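Local coordinates for glucose import ATP-binding protein GlcV (Sulfolobus solfataricus, PDB 1OXX) that hydrolyses ATP to drive glucose uptake, serving as the energy-coupling subunit of an ABC transporter, at residues L261-S266 / V340-D345; E279-S284 / E322-Y327. The protein carries 1 engineered substitution. All blocks are in the same frame, centred on the assembly; numbering follows the deposited sequence.

How the contacts relate
Both contacts lie in the C-terminal domain, away from the ATP site, and involve strands and turns without an intervening helix. From the N terminus, strand 261-263 opens contact 1, then strand 281-284 opens contact 2. Contact 2 closes first, at 322-327, after 37 intervening residues; contact 1 closes at 340-345, after 73. The smaller loop therefore sits within the larger one and the two do not cross. Their centres are 12 Å apart. Strand 337-342 of contact 1 pairs directly with strand 281-284 of contact 2, where Tyr341 N lies 2.9 Å from Lys282 O in a probable hydrogen bond. Contact 1 joins two antiparallel sheets; contact 2 joins the outermost strands of one.

Contact 1 (L261-S266 / V340-D345); sequences LRFPVS and VYVRKD
Strand 261-263, an outermost strand of one antiparallel sheet in the C-terminal domain, comes up to strand 337-342 of a second sheet here, where Leu261, Phe263 and Pro264 meet Val340, Val342 and Lys344. The touching parts run nearly parallel, 13° apart, yet no hydrogen bond crosses directly between the segments. The CA atoms of Leu261 and Val340 are 8.0 Å apart, a spacing spanned by side-chain contacts rather than by backbone pairing. At the buried end, CD2 of Leu261 approaches both CB and CG2 of Val340, each at 4.0 Å, and the side chains lie roughly perpendicular. Next along, the Phe263 ring reaches across from a CB that does not point at the partner. With CG anti to the carbonyl carbon (chi1 -68°), its CE2 comes 4.1 Å from Val342 CG1, which approaches the ring obliquely.

The outer end is exposed, and a lysine amine and a water take part there. Pro264 is the centre of an inverse gamma turn closed by a weak hydrogen bond from Val265 N to Phe263 O, 2.8 Å long. The Lys344 chain is extended up to a bend at its last torsion (chi4 82°), which brings NZ to 3.9 Å from Pro264 CG. A water bridges the same pair, accepting from Lys344 NZ at 2.7 Å and donating to Pro264 O at a short 2.5 Å.

Strand 294-307 links the two sides, since Val296 makes backbone hydrogen bonds with both Arg262 and Val340. Ile294 touches Pro264 and Lys344, while Ile274 and Ile276 of strand 271-276 pack against Phe263 and Val342 respectively.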
# COMPACT_ATOMS: atom_id res chain seq x y z
N LEU A 261 -17.77 26.75 -9.43
CA LEU A 261 -16.34 26.71 -9.22
C LEU A 261 -15.60 26.81 -10.54
O LEU A 261 -16.08 26.34 -11.58
CB LEU A 261 -15.94 25.41 -8.52
CG LEU A 261 -16.53 25.14 -7.15
CD1 LEU A 261 -15.90 23.87 -6.59
CD2 LEU A 261 -16.31 26.30 -6.21
N ARG A 262 -14.42 27.41 -10.48
CA ARG A 262 -13.55 27.54 -11.63
C ARG A 262 -12.10 27.37 -11.18
O ARG A 262 -11.60 28.18 -10.39
CB ARG A 262 -13.74 28.88 -12.34
CG ARG A 262 -13.13 28.90 -13.73
CD ARG A 262 -13.59 30.08 -14.56
NE ARG A 262 -13.25 31.34 -13.91
CZ ARG A 262 -13.78 32.50 -14.22
NH1 ARG A 262 -14.70 32.59 -15.17
NH2 ARG A 262 -13.39 33.59 -13.57
N PHE A 263 -11.44 26.33 -11.68
CA PHE A 263 -10.06 26.00 -11.32
C PHE A 263 -9.13 26.52 -12.39
O PHE A 263 -9.35 26.27 -13.56
CB PHE A 263 -9.90 24.48 -11.20
CG PHE A 263 -10.64 23.90 -10.05
CD1 PHE A 263 -11.99 23.60 -10.16
CD2 PHE A 263 -10.01 23.67 -8.84
CE1 PHE A 263 -12.68 23.08 -9.08
CE2 PHE A 263 -10.70 23.14 -7.77
CZ PHE A 263 -12.04 22.86 -7.90
N PRO A 264 -8.10 27.27 -11.98
CA PRO A 264 -7.19 27.93 -12.93
C PRO A 264 -6.13 27.03 -13.53
O PRO A 264 -4.91 27.23 -13.39
CB PRO A 264 -6.56 29.03 -12.07
CG PRO A 264 -6.58 28.49 -10.72
CD PRO A 264 -7.81 27.63 -10.58
N VAL A 265 -6.61 26.02 -14.25
CA VAL A 265 -5.75 25.06 -14.93
C VAL A 265 -6.41 24.71 -16.25
O VAL A 265 -7.56 25.03 -16.47
CB VAL A 265 -5.54 23.77 -14.09
CG1 VAL A 265 -4.73 24.09 -12.83
CG2 VAL A 265 -6.86 23.10 -13.75
N SER A 266 -5.67 24.06 -17.13
CA SER A 266 -6.20 23.66 -18.42
C SER A 266 -5.53 22.38 -18.92
O SER A 266 -4.50 21.97 -18.43
CB SER A 266 -5.99 24.80 -19.42
OG SER A 266 -6.60 24.53 -20.67
N VAL A 340 -15.00 28.60 -1.45
CA VAL A 340 -14.11 27.45 -1.59
C VAL A 340 -12.73 27.89 -2.04
O VAL A 340 -12.59 28.58 -3.05
CB VAL A 340 -14.67 26.44 -2.60
CG1 VAL A 340 -13.78 25.21 -2.69
CG2 VAL A 340 -16.09 26.05 -2.23
N TYR A 341 -11.73 27.54 -1.24
CA TYR A 341 -10.35 27.86 -1.51
C TYR A 341 -9.60 26.56 -1.70
O TYR A 341 -9.93 25.54 -1.10
CB TYR A 341 -9.69 28.57 -0.32
CG TYR A 341 -10.10 30.00 -0.10
CD1 TYR A 341 -11.24 30.33 0.64
CD2 TYR A 341 -9.31 31.03 -0.59
CE1 TYR A 341 -11.58 31.65 0.84
CE2 TYR A 341 -9.66 32.35 -0.41
CZ TYR A 341 -10.78 32.66 0.33
OH TYR A 341 -11.12 33.99 0.53
N VAL A 342 -8.57 26.60 -2.53
CA VAL A 342 -7.68 25.45 -2.66
C VAL A 342 -6.23 25.89 -2.67
O VAL A 342 -5.92 27.07 -2.79
CB VAL A 342 -7.96 24.65 -3.96
CG1 VAL A 342 -9.41 24.16 -4.04
CG2 VAL A 342 -7.62 25.48 -5.21
N ARG A 343 -5.33 24.92 -2.53
CA ARG A 343 -3.91 25.16 -2.74
C ARG A 343 -3.65 25.07 -4.24
O ARG A 343 -3.75 24.00 -4.84
CB ARG A 343 -3.09 24.08 -2.04
CG ARG A 343 -3.29 24.03 -0.57
CD ARG A 343 -2.71 25.22 0.14
NE ARG A 343 -2.54 24.99 1.58
CZ ARG A 343 -2.34 25.95 2.45
NH1 ARG A 343 -2.26 27.20 2.03
NH2 ARG A 343 -2.21 25.67 3.73
N LYS A 344 -3.32 26.20 -4.86
CA LYS A 344 -3.14 26.24 -6.31
C LYS A 344 -2.17 25.20 -6.86
O LYS A 344 -2.46 24.56 -7.88
CB LYS A 344 -2.69 27.62 -6.73
CG LYS A 344 -2.49 27.78 -8.23
CD LYS A 344 -2.00 29.20 -8.53
CE LYS A 344 -1.66 29.40 -10.00
NZ LYS A 344 -2.87 29.68 -10.82
N ASP A 345 -1.03 25.05 -6.20
CA ASP A 345 -0.01 24.14 -6.69
C ASP A 345 -0.36 22.68 -6.46
O ASP A 345 0.36 21.80 -6.94
CB ASP A 345 1.37 24.45 -6.11
CG ASP A 345 1.47 24.20 -4.63
OD1 ASP A 345 0.45 23.86 -3.99
OD2 ASP A 345 2.55 24.33 -4.00
O HOH W 1 -3.29 27.07 -11.46

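Contact 2 (E279-S284 / E322-Y327); sequences EDVKLS and EEIFTY
Val281 and Thr326 face each other where the two outermost strands of one antiparallel sheet cross almost perpendicularly: strands 281-284 and 324-327 make an angle of 86° and approach to 7.0 Å between axes. Two sheet edges brought together in this way are consistent with a barrel-like closure, as in OB-type domains. The tight part is buried around Val281. Its CG1 and CG2 straddle Ile324 CG2, both at 3.9 Å, and its CB lies 3.9 Å from Thr326 CB. The hydroxyl of Thr326, set anti to the backbone N (chi1 -171°), is directed to backbone carbonyls at and just before the start of strand 281-284. There OG1 is hydrogen-bonded to Pro278 O, and Val281 O, 3.1 Å from OG1, is a second acceptor within reach of the same proton. An alanine in place of Thr326 would remove the hydroxyl and methyl, and would probably leave Pro278 O without this donor and open a gap beside Leu283.

The looser side is at Leu283, which is partly exposed and gives up far less surface to the other strand than Val281 does; its CD1 meets Thr326 CG2 at 4.0 Å as the side chains run alongside in opposite senses.

Ile313 and Ile315 of strand 310-317, together with Val340 of strand 337-342, touch Leu283, while Leu247 packs on Ile324, so strand 245-252 of the other sheet lies against the Ile324 end of the crossing.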
# COMPACT_ATOMS: atom_id res chain seq x y z
N GLU A 279 -7.00 17.88 2.19
CA GLU A 279 -6.14 18.79 2.91
C GLU A 279 -5.83 20.05 2.11
O GLU A 279 -5.33 21.02 2.67
CB GLU A 279 -4.84 18.10 3.31
CG GLU A 279 -3.95 17.70 2.14
CD GLU A 279 -4.11 16.25 1.71
OE1 GLU A 279 -5.21 15.68 1.90
OE2 GLU A 279 -3.13 15.69 1.14
N ASP A 280 -6.14 20.03 0.82
CA ASP A 280 -5.85 21.14 -0.07
C ASP A 280 -7.08 21.97 -0.39
O ASP A 280 -7.09 22.71 -1.37
CB ASP A 280 -5.18 20.64 -1.34
CG ASP A 280 -3.87 19.95 -1.06
OD1 ASP A 280 -3.11 20.43 -0.17
OD2 ASP A 280 -3.57 18.90 -1.67
N VAL A 281 -8.09 21.81 0.45
CA VAL A 281 -9.35 22.56 0.34
C VAL A 281 -9.60 23.26 1.68
O VAL A 281 -9.36 22.69 2.74
CB VAL A 281 -10.53 21.62 0.05
CG1 VAL A 281 -11.89 22.36 0.06
CG2 VAL A 281 -10.34 20.88 -1.25
N LYS A 282 -10.11 24.50 1.62
CA LYS A 282 -10.49 25.24 2.82
C LYS A 282 -11.78 25.98 2.53
O LYS A 282 -11.95 26.50 1.43
CB LYS A 282 -9.40 26.23 3.23
CG LYS A 282 -9.70 27.04 4.47
CD LYS A 282 -8.49 27.89 4.92
CE LYS A 282 -8.82 28.81 6.07
NZ LYS A 282 -9.00 28.06 7.34
N LEU A 283 -12.70 25.99 3.48
CA LEU A 283 -14.00 26.66 3.34
C LEU A 283 -14.13 27.85 4.29
O LEU A 283 -13.58 27.86 5.40
CB LEU A 283 -15.11 25.67 3.66
CG LEU A 283 -15.05 24.32 2.95
CD1 LEU A 283 -16.16 23.42 3.44
CD2 LEU A 283 -15.11 24.48 1.46
N SER A 284 -14.88 28.86 3.85
CA SER A 284 -15.14 30.04 4.70
C SER A 284 -16.46 30.67 4.31
O SER A 284 -17.02 30.38 3.27
CB SER A 284 -14.07 31.11 4.56
OG SER A 284 -14.17 31.49 3.20
N GLU A 322 -21.39 17.63 -8.41
CA GLU A 322 -20.02 17.19 -8.10
C GLU A 322 -19.73 17.53 -6.65
O GLU A 322 -20.16 18.56 -6.16
CB GLU A 322 -19.00 17.86 -9.01
CG GLU A 322 -19.17 17.54 -10.48
CD GLU A 322 -18.87 16.10 -10.82
OE1 GLU A 322 -19.81 15.34 -11.15
OE2 GLU A 322 -17.69 15.72 -10.75
N GLU A 323 -18.98 16.67 -5.98
CA GLU A 323 -18.70 16.86 -4.56
C GLU A 323 -17.25 17.14 -4.25
O GLU A 323 -16.33 16.67 -4.93
CB GLU A 323 -19.12 15.63 -3.78
CG GLU A 323 -20.61 15.33 -3.81
CD GLU A 323 -20.97 14.02 -3.13
OE1 GLU A 323 -20.06 13.26 -2.73
OE2 GLU A 323 -22.18 13.74 -3.02
N ILE A 324 -17.05 17.91 -3.18
CA ILE A 324 -15.75 18.13 -2.60
C ILE A 324 -15.92 17.99 -1.09
O ILE A 324 -16.79 18.62 -0.46
CB ILE A 324 -15.20 19.51 -2.90
CG1 ILE A 324 -14.84 19.65 -4.37
CG2 ILE A 324 -14.00 19.79 -2.04
CD1 ILE A 324 -14.34 21.04 -4.70
N PHE A 325 -15.11 17.11 -0.50
CA PHE A 325 -15.06 17.03 0.95
C PHE A 325 -13.72 17.48 1.48
O PHE A 325 -12.67 17.43 0.80
CB PHE A 325 -15.41 15.63 1.49
CG PHE A 325 -14.42 14.57 1.16
CD1 PHE A 325 -13.36 14.29 2.01
CD2 PHE A 325 -14.53 13.85 -0.02
CE1 PHE A 325 -12.43 13.31 1.67
CE2 PHE A 325 -13.61 12.88 -0.35
CZ PHE A 325 -12.57 12.61 0.51
N THR A 326 -13.76 17.96 2.72
CA THR A 326 -12.58 18.39 3.42
C THR A 326 -12.83 18.19 4.92
O THR A 326 -13.96 17.91 5.33
CB THR A 326 -12.27 19.86 3.11
OG1 THR A 326 -10.99 20.20 3.64
CG2 THR A 326 -13.23 20.78 3.82
N TYR A 327 -11.78 18.29 5.73
CA TYR A 327 -11.90 18.06 7.17
C TYR A 327 -11.68 19.35 7.94
O TYR A 327 -10.82 20.15 7.61
CB TYR A 327 -10.91 17.00 7.66
CG TYR A 327 -11.11 15.67 7.03
CD1 TYR A 327 -10.34 15.27 5.94
CD2 TYR A 327 -12.08 14.80 7.50
CE1 TYR A 327 -10.54 14.05 5.35
CE2 TYR A 327 -12.30 13.57 6.90
CZ TYR A 327 -11.52 13.20 5.83
OH TYR A 327 -11.72 11.98 5.24